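Local coordinates for hypothetical protein (PDB 4M8R) that is of unknown function but probably combines an N-terminal Ig-like domain with a WD40-like domain related to beta-propellers, at residues I271-R276 with V283-N288; E297-D302 with I331-G336; A303-Y308 with K367-I372; S341-L346 with E359-L364. One frame throughout, in Å; residues are numbered along the deposited sequence.

Contact 1: residues I271-R276 with V283-N288; sequences ILLSAR and VPMLYN
L273 O is gripped by two donors. M285 N, of a selenomethionine, reaches L273 O over 2.8 Å from above the carbonyl plane, and the hydroxyl of Y329 bonds to the same oxygen. The return bond, L273 N to M285 O, is 2.7 Å long. I271 with Y287 and A275 with V283 are also hydrogen-bonded antiparallel pairs. Six backbone bonds therefore tie the two arms of this beta hairpin. L272 with L286 and S274 with P284 are the non-hydrogen-bonded pairs between them. Y287 CG is anti to the backbone N (chi1 170°), and the side chain runs alongside I271. I271 CD1 meets the ring at its edge, in plane, 3.7 Å from Y287 CD2. On the same face L273 CD1 rests 4.1 Å from Y287 CB. On the other face L272 and L286 lie side by side, with L272 CG 3.9 Å from L286 CD2. S274 OG is satisfied by I304 O. Beyond the hairpin, strand 270-276 pairs with 262-264 and strand 282-288 with 292-295. The face of L272, S274, P284 and L286 packs on strands 303-310 and 325-333 of the next sheet.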
loop_
_atom_site.group_PDB
_atom_site.type_symbol
_atom_site.label_atom_id
_atom_site.label_comp_id
_atom_site.label_asym_id
_atom_site.label_seq_id
_atom_site.Cartn_x
_atom_site.Cartn_y
_atom_site.Cartn_z
ATOM N N ILE A 271 -4.158 -25.178 -13.005
ATOM C CA ILE A 271 -2.862 -24.997 -13.652
ATOM C C ILE A 271 -2.856 -25.666 -15.019
ATOM O O ILE A 271 -3.268 -26.812 -15.150
ATOM C CB ILE A 271 -1.717 -25.581 -12.795
ATOM C CG1 ILE A 271 -1.544 -24.754 -11.510
ATOM C CG2 ILE A 271 -0.413 -25.604 -13.588
ATOM C CD1 ILE A 271 -0.707 -25.416 -10.430
ATOM N N LEU A 272 -2.360 -24.953 -16.023
ATOM C CA LEU A 272 -2.263 -25.478 -17.384
ATOM C C LEU A 272 -0.878 -26.065 -17.626
ATOM O O LEU A 272 0.128 -25.396 -17.416
ATOM C CB LEU A 272 -2.523 -24.376 -18.416
ATOM C CG LEU A 272 -3.953 -23.853 -18.582
ATOM C CD1 LEU A 272 -4.456 -23.184 -17.311
ATOM C CD2 LEU A 272 -4.003 -22.880 -19.751
ATOM N N LEU A 273 -0.838 -27.313 -18.075
ATOM C CA LEU A 273 0.409 -27.965 -18.449
ATOM C C LEU A 273 0.282 -28.540 -19.853
ATOM O O LEU A 273 -0.817 -28.670 -20.393
ATOM C CB LEU A 273 0.726 -29.105 -17.483
ATOM C CG LEU A 273 0.707 -28.788 -15.990
ATOM C CD1 LEU A 273 0.664 -30.071 -15.169
ATOM C CD2 LEU A 273 1.916 -27.950 -15.621
ATOM N N SER A 274 1.423 -28.877 -20.439
ATOM C CA SER A 274 1.453 -29.657 -21.668
ATOM C C SER A 274 2.392 -30.837 -21.465
ATOM O O SER A 274 3.383 -30.735 -20.734
ATOM C CB SER A 274 1.897 -28.801 -22.858
ATOM O OG SER A 274 3.248 -28.388 -22.730
ATOM N N ALA A 275 2.062 -31.953 -22.105
ATOM C CA ALA A 275 2.849 -33.174 -22.001
ATOM C C ALA A 275 3.200 -33.702 -23.386
ATOM O O ALA A 275 2.355 -33.724 -24.287
ATOM C CB ALA A 275 2.084 -34.228 -21.215
ATOM N N ARG A 276 4.447 -34.142 -23.532
ATOM C CA ARG A 276 4.955 -34.691 -24.782
ATOM C C ARG A 276 4.804 -36.215 -24.784
ATOM O O ARG A 276 5.334 -36.891 -23.905
ATOM C CB ARG A 276 6.429 -34.309 -24.933
ATOM C CG ARG A 276 7.037 -34.620 -26.289
ATOM C CD ARG A 276 8.547 -34.433 -26.263
ATOM N NE ARG A 276 9.104 -34.324 -27.610
ATOM C CZ ARG A 276 9.299 -35.347 -28.444
ATOM N NH1 ARG A 276 8.987 -36.593 -28.093
ATOM N NH2 ARG A 276 9.810 -35.116 -29.648
ATOM N N VAL A 283 -0.167 -33.089 -25.740
ATOM C CA VAL A 283 -1.538 -32.921 -25.247
ATOM C C VAL A 283 -1.593 -31.860 -24.148
ATOM O O VAL A 283 -0.631 -31.697 -23.396
ATOM C CB VAL A 283 -2.128 -34.238 -24.694
ATOM C CG1 VAL A 283 -2.250 -35.275 -25.801
ATOM C CG2 VAL A 283 -1.295 -34.780 -23.538
ATOM N N PRO A 284 -2.720 -31.136 -24.053
ATOM C CA PRO A 284 -2.925 -30.250 -22.917
ATOM C C PRO A 284 -3.360 -31.043 -21.687
ATOM O O PRO A 284 -4.165 -31.973 -21.800
ATOM C CB PRO A 284 -4.035 -29.311 -23.393
ATOM C CG PRO A 284 -4.773 -30.071 -24.433
ATOM C CD PRO A 284 -3.858 -31.120 -24.987
HETATM N N MSE A 285 -2.820 -30.674 -20.528
HETATM C CA MSE A 285 -3.098 -31.368 -19.275
HETATM C C MSE A 285 -3.367 -30.331 -18.225
HETATM O O MSE A 285 -2.558 -29.423 -18.024
HETATM C CB MSE A 285 -1.877 -32.234 -18.965
HETATM C CG MSE A 285 -1.730 -32.649 -17.502
HETATM SE SE MSE A 285 -2.460 -34.451 -17.216
HETATM C CE MSE A 285 -1.301 -35.468 -18.439
ATOM N N LEU A 286 -4.505 -30.453 -17.546
ATOM C CA LEU A 286 -4.855 -29.543 -16.458
ATOM C C LEU A 286 -4.561 -30.175 -15.103
ATOM O O LEU A 286 -4.618 -31.401 -14.949
ATOM C CB LEU A 286 -6.328 -29.151 -16.539
ATOM C CG LEU A 286 -6.759 -28.436 -17.820
ATOM C CD1 LEU A 286 -8.246 -28.119 -17.773
ATOM C CD2 LEU A 286 -5.946 -27.168 -18.035
ATOM N N TYR A 287 -4.236 -29.332 -14.127
ATOM C CA TYR A 287 -3.957 -29.790 -12.771
ATOM C C TYR A 287 -4.691 -28.919 -11.761
ATOM O O TYR A 287 -4.578 -27.696 -11.780
ATOM C CB TYR A 287 -2.451 -29.788 -12.504
ATOM C CG TYR A 287 -2.067 -30.018 -11.055
ATOM C CD1 TYR A 287 -2.105 -31.291 -10.496
ATOM C CD2 TYR A 287 -1.659 -28.964 -10.248
ATOM C CE1 TYR A 287 -1.749 -31.503 -9.173
ATOM C CE2 TYR A 287 -1.304 -29.167 -8.925
ATOM C CZ TYR A 287 -1.347 -30.436 -8.393
ATOM O OH TYR A 287 -0.990 -30.638 -7.080
ATOM N N ASN A 288 -5.451 -29.573 -10.891
ATOM C CA ASN A 288 -6.161 -28.928 -9.797
ATOM C C ASN A 288 -5.584 -29.489 -8.505
ATOM O O ASN A 288 -5.663 -30.697 -8.276
ATOM C CB ASN A 288 -7.660 -29.239 -9.899
ATOM C CG ASN A 288 -8.498 -28.477 -8.886
ATOM O OD1 ASN A 288 -8.016 -28.068 -7.830
ATOM N ND2 ASN A 288 -9.773 -28.301 -9.200
#

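Contact 2: residues E297-D302 with I331-G336; sequences EGIEAD and IYYSSG
A301 CB sits over one face of the Y333 ring, 4.0 Å from the ring centroid. This is a CH-pi contact, shifted toward the rim of the ring. It lies where the loop 297-302 leads from strand 292-295 of one sheet into strand 303-310 of the next, a link between successive sheets consistent with neighbouring blades of a beta-propeller. The methyl also touches I331, with A301 CB 3.8 Å from I331 CG2. Y333 CG is anti to the carbonyl carbon (chi1 -67°), and from there the ring extends past A301 CB toward I299. The side chains of I299 and Y333 cross at about a right angle, and I299 CG2 comes to 4.1 Å from Y333 OH. E300 O meets the same ring at its edge, 3.5 Å from Y333 CE1. L357 of strand 355-364 packs against both I299 and I331.

The polar edge is built around D302. Its backbone N bonds to Y332 O, just ahead of the backbone bonding between A303 and Y332. The carboxylate divides its work. D302 OD1 makes a salt bridge with K281, just before strand 282-288. D302 OD2 receives a weak bond from S334 OG at 3.0 Å. It also takes S334 N on its anti lone pair, over 2.8 Å and almost straight, with an angle of 170° at the hydrogen.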
loop_
_atom_site.group_PDB
_atom_site.type_symbol
_atom_site.label_atom_id
_atom_site.label_comp_id
_atom_site.label_asym_id
_atom_site.label_seq_id
_atom_site.Cartn_x
_atom_site.Cartn_y
_atom_site.Cartn_z
ATOM N N GLU A 297 -9.392 -33.241 -23.208
ATOM C CA GLU A 297 -9.570 -34.188 -24.316
ATOM C C GLU A 297 -9.791 -33.522 -25.672
ATOM O O GLU A 297 -10.200 -32.367 -25.752
ATOM C CB GLU A 297 -10.745 -35.132 -24.028
ATOM C CG GLU A 297 -10.551 -36.056 -22.829
ATOM C CD GLU A 297 -9.509 -37.144 -23.055
ATOM O OE1 GLU A 297 -9.048 -37.323 -24.204
ATOM O OE2 GLU A 297 -9.148 -37.827 -22.070
ATOM N N GLY A 298 -9.502 -34.273 -26.734
ATOM C CA GLY A 298 -9.806 -33.856 -28.104
ATOM C C GLY A 298 -8.692 -33.140 -28.855
ATOM O O GLY A 298 -8.833 -32.868 -30.046
ATOM N N ILE A 299 -7.587 -32.840 -28.174
ATOM C CA ILE A 299 -6.459 -32.145 -28.797
ATOM C C ILE A 299 -5.177 -32.976 -28.712
ATOM O O ILE A 299 -4.740 -33.355 -27.621
ATOM C CB ILE A 299 -6.214 -30.763 -28.145
ATOM C CG1 ILE A 299 -7.403 -29.824 -28.404
ATOM C CG2 ILE A 299 -4.926 -30.135 -28.671
ATOM C CD1 ILE A 299 -8.474 -29.864 -27.335
ATOM N N GLU A 300 -4.593 -33.253 -29.874
ATOM C CA GLU A 300 -3.279 -33.880 -29.974
ATOM C C GLU A 300 -2.510 -33.163 -31.086
ATOM O O GLU A 300 -2.805 -33.342 -32.270
ATOM C CB GLU A 300 -3.410 -35.378 -30.263
ATOM C CG GLU A 300 -2.112 -36.159 -30.104
ATOM C CD GLU A 300 -2.332 -37.662 -30.005
ATOM O OE1 GLU A 300 -2.844 -38.260 -30.978
ATOM O OE2 GLU A 300 -1.980 -38.247 -28.957
ATOM N N ALA A 301 -1.536 -32.344 -30.694
ATOM C CA ALA A 301 -0.866 -31.424 -31.616
ATOM C C ALA A 301 0.646 -31.645 -31.662
ATOM O O ALA A 301 1.184 -32.485 -30.944
ATOM C CB ALA A 301 -1.174 -29.989 -31.218
ATOM N N ASP A 302 1.322 -30.881 -32.517
ATOM C CA ASP A 302 2.767 -31.016 -32.711
ATOM C C ASP A 302 3.587 -30.161 -31.751
ATOM O O ASP A 302 4.786 -30.383 -31.602
ATOM C CB ASP A 302 3.133 -30.695 -34.160
ATOM C CG ASP A 302 2.521 -31.676 -35.137
ATOM O OD1 ASP A 302 2.614 -32.893 -34.884
ATOM O OD2 ASP A 302 1.949 -31.233 -36.155
ATOM N N ILE A 331 -1.247 -23.588 -29.610
ATOM C CA ILE A 331 -1.349 -24.909 -30.226
ATOM C C ILE A 331 -0.799 -24.868 -31.650
ATOM O O ILE A 331 -1.261 -24.073 -32.469
ATOM C CB ILE A 331 -2.813 -25.398 -30.230
ATOM C CG1 ILE A 331 -3.263 -25.652 -28.789
ATOM C CG2 ILE A 331 -2.960 -26.673 -31.055
ATOM C CD1 ILE A 331 -4.761 -25.749 -28.623
ATOM N N TYR A 332 0.176 -25.734 -31.936
ATOM C CA TYR A 332 0.861 -25.748 -33.230
ATOM C C TYR A 332 0.677 -27.068 -33.971
ATOM O O TYR A 332 0.868 -28.136 -33.397
ATOM C CB TYR A 332 2.358 -25.476 -33.041
ATOM C CG TYR A 332 3.192 -25.736 -34.282
ATOM C CD1 TYR A 332 3.277 -24.789 -35.297
ATOM C CD2 TYR A 332 3.891 -26.929 -34.437
ATOM C CE1 TYR A 332 4.034 -25.022 -36.432
ATOM C CE2 TYR A 332 4.651 -27.173 -35.569
ATOM C CZ TYR A 332 4.719 -26.218 -36.565
ATOM O OH TYR A 332 5.473 -26.465 -37.693
ATOM N N TYR A 333 0.316 -26.976 -35.250
ATOM C CA TYR A 333 0.257 -28.131 -36.143
ATOM C C TYR A 333 1.200 -27.881 -37.317
ATOM O O TYR A 333 1.213 -26.783 -37.878
ATOM C CB TYR A 333 -1.165 -28.341 -36.672
ATOM C CG TYR A 333 -2.181 -28.742 -35.617
ATOM C CD1 TYR A 333 -2.305 -30.069 -35.209
ATOM C CD2 TYR A 333 -3.029 -27.796 -35.037
ATOM C CE1 TYR A 333 -3.236 -30.441 -34.250
ATOM C CE2 TYR A 333 -3.965 -28.159 -34.080
ATOM C CZ TYR A 333 -4.067 -29.480 -33.688
ATOM O OH TYR A 333 -4.997 -29.847 -32.735
ATOM N N SER A 334 1.977 -28.895 -37.695
ATOM C CA SER A 334 2.945 -28.755 -38.788
ATOM C C SER A 334 2.297 -28.752 -40.178
ATOM O O SER A 334 2.894 -28.260 -41.131
ATOM C CB SER A 334 4.015 -29.853 -38.722
ATOM O OG SER A 334 4.425 -30.093 -37.391
ATOM N N SER A 335 1.082 -29.288 -40.291
ATOM C CA SER A 335 0.396 -29.380 -41.582
ATOM C C SER A 335 -1.127 -29.320 -41.440
ATOM O O SER A 335 -1.654 -29.233 -40.326
ATOM C CB SER A 335 0.804 -30.676 -42.279
ATOM O OG SER A 335 0.600 -31.782 -41.424
ATOM N N GLY A 336 -1.825 -29.344 -42.577
ATOM C CA GLY A 336 -3.283 -29.422 -42.596
ATOM C C GLY A 336 -3.988 -28.079 -42.543
ATOM O O GLY A 336 -3.368 -27.026 -42.717
#

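Contact 3: residues A303-Y308 with K367-I372; sequences AIIPFY and KKVVSI. With EDO (1,2-ethanediol), chain H.
Strands 303-308 and 368-372 run in nearly the same direction, 26° apart, with their axes 8.1 Å from each other at the closest point. They belong to two neighbouring sheets that face each other, and the contact is made by side chains. I305 and I372 carry most of it. I305 CD1 reaches 4.1 Å from V369 CG1 and also lies against the backbone of V369 and V370. The other branch, I305 CG2, meets I372 CD1 at 4.1 Å, and the two side chains cross at a slant. I372 CG2 touches F307 CB at 4.1 Å. F307 CG sits between the backbone N and the carbonyl carbon (chi1 64°), and the end of the ring is led away from strand 368-372. At the far end lies a 1,2-ethanediol, probably from the crystallisation liquor. Y308 N donates to its O2 over 2.9 Å, while its O1 makes only a weak, long bond to I372 O. V369 and I372 also pack on F343. A303, I305 and F307 pair with strand 325-333, K368 and V370 with strand 381-387, while V369 N and K367 O bond to S341 OG. The direct contact between the two strands is apolar, so it depends on the fit of branched side chains.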
loop_
_atom_site.group_PDB
_atom_site.type_symbol
_atom_site.label_atom_id
_atom_site.label_comp_id
_atom_site.label_asym_id
_atom_site.label_seq_id
_atom_site.Cartn_x
_atom_site.Cartn_y
_atom_site.Cartn_z
ATOM N N ALA A 303 2.946 -29.179 -31.122
ATOM C CA ALA A 303 3.541 -28.454 -29.993
ATOM C C ALA A 303 2.455 -27.710 -29.226
ATOM O O ALA A 303 1.503 -27.193 -29.822
ATOM C CB ALA A 303 4.614 -27.483 -30.464
ATOM N N ILE A 304 2.586 -27.687 -27.902
ATOM C CA ILE A 304 1.649 -26.979 -27.042
ATOM C C ILE A 304 2.423 -26.278 -25.935
ATOM O O ILE A 304 3.183 -26.916 -25.204
ATOM C CB ILE A 304 0.607 -27.920 -26.411
ATOM C CG1 ILE A 304 -0.200 -28.634 -27.502
ATOM C CG2 ILE A 304 -0.337 -27.140 -25.500
ATOM C CD1 ILE A 304 -1.209 -29.626 -26.969
ATOM N N ILE A 305 2.227 -24.969 -25.825
ATOM C CA ILE A 305 2.851 -24.179 -24.777
ATOM C C ILE A 305 1.773 -23.359 -24.070
ATOM O O ILE A 305 1.062 -22.593 -24.718
ATOM C CB ILE A 305 3.909 -23.220 -25.354
ATOM C CG1 ILE A 305 4.908 -23.986 -26.231
ATOM C CG2 ILE A 305 4.637 -22.488 -24.229
ATOM C CD1 ILE A 305 5.863 -23.090 -26.996
ATOM N N PRO A 306 1.646 -23.511 -22.740
ATOM C CA PRO A 306 0.711 -22.659 -22.019
ATOM C C PRO A 306 1.221 -21.221 -21.922
ATOM O O PRO A 306 2.430 -20.995 -21.917
ATOM C CB PRO A 306 0.654 -23.287 -20.616
ATOM C CG PRO A 306 1.381 -24.584 -20.705
ATOM C CD PRO A 306 2.340 -24.445 -21.840
ATOM N N PHE A 307 0.304 -20.264 -21.841
ATOM C CA PHE A 307 0.684 -18.868 -21.653
ATOM C C PHE A 307 -0.329 -18.123 -20.802
ATOM O O PHE A 307 -1.420 -18.621 -20.537
ATOM C CB PHE A 307 0.823 -18.166 -23.006
ATOM C CG PHE A 307 -0.466 -18.076 -23.776
ATOM C CD1 PHE A 307 -1.371 -17.056 -23.520
ATOM C CD2 PHE A 307 -0.775 -19.009 -24.750
ATOM C CE1 PHE A 307 -2.560 -16.972 -24.224
ATOM C CE2 PHE A 307 -1.960 -18.926 -25.459
ATOM C CZ PHE A 307 -2.856 -17.912 -25.196
ATOM N N TYR A 308 0.055 -16.926 -20.374
ATOM C CA TYR A 308 -0.877 -16.009 -19.742
ATOM C C TYR A 308 -0.602 -14.578 -20.164
ATOM O O TYR A 308 0.524 -14.236 -20.505
ATOM C CB TYR A 308 -0.809 -16.123 -18.217
ATOM C CG TYR A 308 0.410 -15.502 -17.576
ATOM C CD1 TYR A 308 1.607 -16.208 -17.467
ATOM C CD2 TYR A 308 0.356 -14.215 -17.049
ATOM C CE1 TYR A 308 2.721 -15.647 -16.862
ATOM C CE2 TYR A 308 1.460 -13.643 -16.444
ATOM C CZ TYR A 308 2.642 -14.360 -16.358
ATOM O OH TYR A 308 3.736 -13.783 -15.764
ATOM N N LYS A 367 4.434 -20.666 -39.350
ATOM C CA LYS A 367 5.372 -20.208 -38.315
ATOM C C LYS A 367 5.191 -21.046 -37.060
ATOM O O LYS A 367 4.063 -21.292 -36.636
ATOM C CB LYS A 367 5.169 -18.726 -37.989
ATOM C CG LYS A 367 5.496 -17.817 -39.162
ATOM C CD LYS A 367 5.641 -16.358 -38.768
ATOM C CE LYS A 367 5.873 -15.509 -40.012
ATOM N NZ LYS A 367 6.202 -14.093 -39.697
ATOM N N LYS A 368 6.303 -21.486 -36.479
ATOM C CA LYS A 368 6.283 -22.335 -35.290
ATOM C C LYS A 368 6.792 -21.580 -34.063
ATOM O O LYS A 368 7.940 -21.132 -34.032
ATOM C CB LYS A 368 7.138 -23.584 -35.517
ATOM C CG LYS A 368 7.038 -24.605 -34.393
ATOM C CD LYS A 368 7.872 -25.845 -34.665
ATOM C CE LYS A 368 7.826 -26.798 -33.482
ATOM N NZ LYS A 368 8.820 -27.896 -33.603
ATOM N N VAL A 369 5.932 -21.448 -33.054
ATOM C CA VAL A 369 6.306 -20.812 -31.793
ATOM C C VAL A 369 7.147 -21.783 -30.980
ATOM O O VAL A 369 6.729 -22.914 -30.763
ATOM C CB VAL A 369 5.068 -20.430 -30.958
ATOM C CG1 VAL A 369 5.483 -19.880 -29.597
ATOM C CG2 VAL A 369 4.206 -19.415 -31.696
ATOM N N VAL A 370 8.321 -21.341 -30.536
ATOM C CA VAL A 370 9.222 -22.182 -29.727
ATOM C C VAL A 370 9.476 -21.657 -28.312
ATOM O O VAL A 370 10.021 -22.377 -27.475
ATOM C CB VAL A 370 10.585 -22.400 -30.418
ATOM C CG1 VAL A 370 10.420 -23.321 -31.618
ATOM C CG2 VAL A 370 11.219 -21.071 -30.816
ATOM N N SER A 371 9.094 -20.410 -28.051
ATOM C CA SER A 371 9.178 -19.854 -26.716
ATOM C C SER A 371 8.148 -18.746 -26.547
ATOM O O SER A 371 7.850 -18.016 -27.496
ATOM C CB SER A 371 10.579 -19.303 -26.458
ATOM O OG SER A 371 10.803 -19.098 -25.074
ATOM N N ILE A 372 7.593 -18.650 -25.339
ATOM C CA ILE A 372 6.704 -17.554 -24.956
ATOM C C ILE A 372 7.143 -17.046 -23.588
ATOM O O ILE A 372 7.477 -17.835 -22.707
ATOM C CB ILE A 372 5.228 -18.006 -24.871
ATOM C CG1 ILE A 372 4.790 -18.683 -26.171
ATOM C CG2 ILE A 372 4.320 -16.817 -24.569
ATOM C CD1 ILE A 372 3.342 -19.118 -26.180
HETATM C C1 EDO H . 4.276 -18.715 -20.619
HETATM O O1 EDO H . 5.587 -19.155 -20.256
HETATM C C2 EDO H . 4.167 -17.228 -20.314
HETATM O O2 EDO H . 2.912 -16.692 -20.759
#

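Contact 4: residues S341-L346 with E359-L364; sequences SSFRLL and EPFAQL
F343 and F361 meet closely. F343 CB lies over a face of the F361 ring, 3.9 Å from its centroid, as a CH-pi contact. F343 O also lies over the face of that ring and accepts a bond from F361 N at 3.0 Å. F361 CG is placed between its backbone N and carbonyl carbon (chi1 62°), which turns the ring back over the neighbouring strand. The side chains of L345 and F361 cross at about a right angle, with L345 CD2 3.7 Å from F361 CE2. The F343 ring presents its edge to A362 O, in plane, and F343 N bonds to that oxygen over 2.9 Å.

The two segments belong to the antiparallel hairpin of strands 340-348 and 355-364. F343 bonds to both F361 and A362, consistent with a beta bulge in the second strand. Past it, S341 and L364 form a hydrogen-bonded pair. On the opposite face S342 OG makes a weak bond to Q363 OE1 at 2.9 Å. The aliphatic part of R344 lies along P360, with R344 CG 3.6 Å from P360 CA. R344 NE is held by Q358 O.

Aromatic residues back the first shell. W400 meets F361 edge-to-face, F398 meets it at a slant, and W405 packs on F343. S341 OG bonds to K367 O and V369 N of the chain just beyond.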
loop_
_atom_site.group_PDB
_atom_site.type_symbol
_atom_site.label_atom_id
_atom_site.label_comp_id
_atom_site.label_asym_id
_atom_site.label_seq_id
_atom_site.Cartn_x
_atom_site.Cartn_y
_atom_site.Cartn_z
ATOM N N SER A 341 0.797 -21.854 -35.830
ATOM C CA SER A 341 0.618 -21.630 -34.400
ATOM C C SER A 341 -0.672 -20.866 -34.093
ATOM O O SER A 341 -0.851 -19.739 -34.554
ATOM C CB SER A 341 1.815 -20.844 -33.862
ATOM O OG SER A 341 3.025 -21.547 -34.086
ATOM N N SER A 342 -1.552 -21.477 -33.299
ATOM C CA SER A 342 -2.800 -20.841 -32.857
ATOM C C SER A 342 -2.762 -20.523 -31.365
ATOM O O SER A 342 -2.343 -21.352 -30.558
ATOM C CB SER A 342 -3.994 -21.753 -33.138
ATOM O OG SER A 342 -4.236 -21.839 -34.527
ATOM N N PHE A 343 -3.218 -19.328 -31.005
ATOM C CA PHE A 343 -3.303 -18.918 -29.606
ATOM C C PHE A 343 -4.767 -18.883 -29.184
ATOM O O PHE A 343 -5.553 -18.093 -29.711
ATOM C CB PHE A 343 -2.666 -17.547 -29.412
ATOM C CG PHE A 343 -1.202 -17.506 -29.744
ATOM C CD1 PHE A 343 -0.780 -17.410 -31.061
ATOM C CD2 PHE A 343 -0.243 -17.566 -28.740
ATOM C CE1 PHE A 343 0.569 -17.376 -31.373
ATOM C CE2 PHE A 343 1.107 -17.532 -29.044
ATOM C CZ PHE A 343 1.513 -17.435 -30.364
ATOM N N ARG A 344 -5.120 -19.747 -28.234
ATOM C CA ARG A 344 -6.505 -19.947 -27.826
ATOM C C ARG A 344 -6.632 -19.887 -26.305
ATOM O O ARG A 344 -5.923 -20.602 -25.586
ATOM C CB ARG A 344 -6.990 -21.299 -28.345
ATOM C CG ARG A 344 -6.962 -21.397 -29.868
ATOM C CD ARG A 344 -7.182 -22.810 -30.377
ATOM N NE ARG A 344 -8.602 -23.179 -30.207
ATOM C CZ ARG A 344 -9.132 -24.355 -30.522
ATOM N NH1 ARG A 344 -8.373 -25.337 -31.000
ATOM N NH2 ARG A 344 -10.434 -24.555 -30.333
ATOM N N LEU A 345 -7.522 -19.027 -25.816
ATOM C CA LEU A 345 -7.746 -18.902 -24.379
ATOM C C LEU A 345 -8.498 -20.106 -23.845
ATOM O O LEU A 345 -9.298 -20.710 -24.554
ATOM C CB LEU A 345 -8.537 -17.634 -24.049
ATOM C CG LEU A 345 -7.891 -16.284 -24.366
ATOM C CD1 LEU A 345 -8.765 -15.165 -23.825
ATOM C CD2 LEU A 345 -6.489 -16.177 -23.783
ATOM N N LEU A 346 -8.209 -20.464 -22.597
ATOM C CA LEU A 346 -8.987 -21.456 -21.874
ATOM C C LEU A 346 -9.913 -20.702 -20.932
ATOM O O LEU A 346 -9.450 -20.033 -20.005
ATOM C CB LEU A 346 -8.069 -22.403 -21.097
ATOM C CG LEU A 346 -8.753 -23.597 -20.429
ATOM C CD1 LEU A 346 -9.412 -24.493 -21.465
ATOM C CD2 LEU A 346 -7.750 -24.383 -19.602
ATOM N N GLU A 359 -12.018 -20.233 -29.596
ATOM C CA GLU A 359 -11.478 -20.062 -30.942
ATOM C C GLU A 359 -10.272 -19.132 -30.858
ATOM O O GLU A 359 -10.179 -18.331 -29.925
ATOM C CB GLU A 359 -12.534 -19.497 -31.891
ATOM C CG GLU A 359 -13.629 -20.492 -32.267
ATOM C CD GLU A 359 -13.225 -21.472 -33.360
ATOM O OE1 GLU A 359 -12.058 -21.448 -33.810
ATOM O OE2 GLU A 359 -14.085 -22.275 -33.779
ATOM N N PRO A 360 -9.327 -19.244 -31.810
ATOM C CA PRO A 360 -8.093 -18.471 -31.664
ATOM C C PRO A 360 -8.331 -16.966 -31.703
ATOM O O PRO A 360 -9.222 -16.506 -32.406
ATOM C CB PRO A 360 -7.243 -18.903 -32.872
ATOM C CG PRO A 360 -7.942 -20.059 -33.497
ATOM C CD PRO A 360 -9.374 -19.987 -33.078
ATOM N N PHE A 361 -7.554 -16.218 -30.925
ATOM C CA PHE A 361 -7.528 -14.759 -31.038
ATOM C C PHE A 361 -6.352 -14.318 -31.913
ATOM O O PHE A 361 -6.267 -13.157 -32.307
ATOM C CB PHE A 361 -7.469 -14.091 -29.653
ATOM C CG PHE A 361 -6.237 -14.430 -28.858
ATOM C CD1 PHE A 361 -5.058 -13.725 -29.045
ATOM C CD2 PHE A 361 -6.264 -15.442 -27.910
ATOM C CE1 PHE A 361 -3.925 -14.032 -28.311
ATOM C CE2 PHE A 361 -5.137 -15.753 -27.175
ATOM C CZ PHE A 361 -3.967 -15.046 -27.375
ATOM N N ALA A 362 -5.438 -15.248 -32.186
ATOM C CA ALA A 362 -4.311 -15.011 -33.081
ATOM C C ALA A 362 -3.860 -16.334 -33.688
ATOM O O ALA A 362 -3.833 -17.361 -33.010
ATOM C CB ALA A 362 -3.163 -14.356 -32.331
ATOM N N GLN A 363 -3.509 -16.292 -34.969
ATOM C CA GLN A 363 -3.144 -17.479 -35.738
ATOM C C GLN A 363 -2.017 -17.081 -36.681
ATOM O O GLN A 363 -2.114 -16.067 -37.368
ATOM C CB GLN A 363 -4.367 -17.988 -36.523
ATOM C CG GLN A 363 -4.081 -18.905 -37.720
ATOM C CD GLN A 363 -4.296 -20.385 -37.435
ATOM O OE1 GLN A 363 -5.376 -20.791 -36.997
ATOM N NE2 GLN A 363 -3.278 -21.202 -37.707
ATOM N N LEU A 364 -0.947 -17.870 -36.704
ATOM C CA LEU A 364 0.181 -17.603 -37.595
ATOM C C LEU A 364 0.529 -18.834 -38.419
ATOM O O LEU A 364 1.198 -19.743 -37.928
ATOM C CB LEU A 364 1.389 -17.151 -36.783
ATOM C CG LEU A 364 1.173 -15.823 -36.057
ATOM C CD1 LEU A 364 2.269 -15.611 -35.035
ATOM C CD2 LEU A 364 1.122 -14.661 -37.040
#

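In the fold
All four contacts lie in the WD40-like region, on one side of the chain's centre. Contact 1 comes first and is the hairpin of one sheet. The loop of contact 2 then leads into the next sheet, strands 303-310, 325-333, 340-348 and 355-364. Contact 2 reaches its second strand, and contact 4 joins its third and fourth. Contact 3 sets strand 303-310 against strand 368-373 of the following sheet, and contact 4 falls between the two segments of contact 3 in sequence. Centres of contacts 2, 3 and 4 are about 11 to 12 Å apart. Contact 1 is about 17 Å from contact 4. Three successive sheets are thus packed together, as in a propeller.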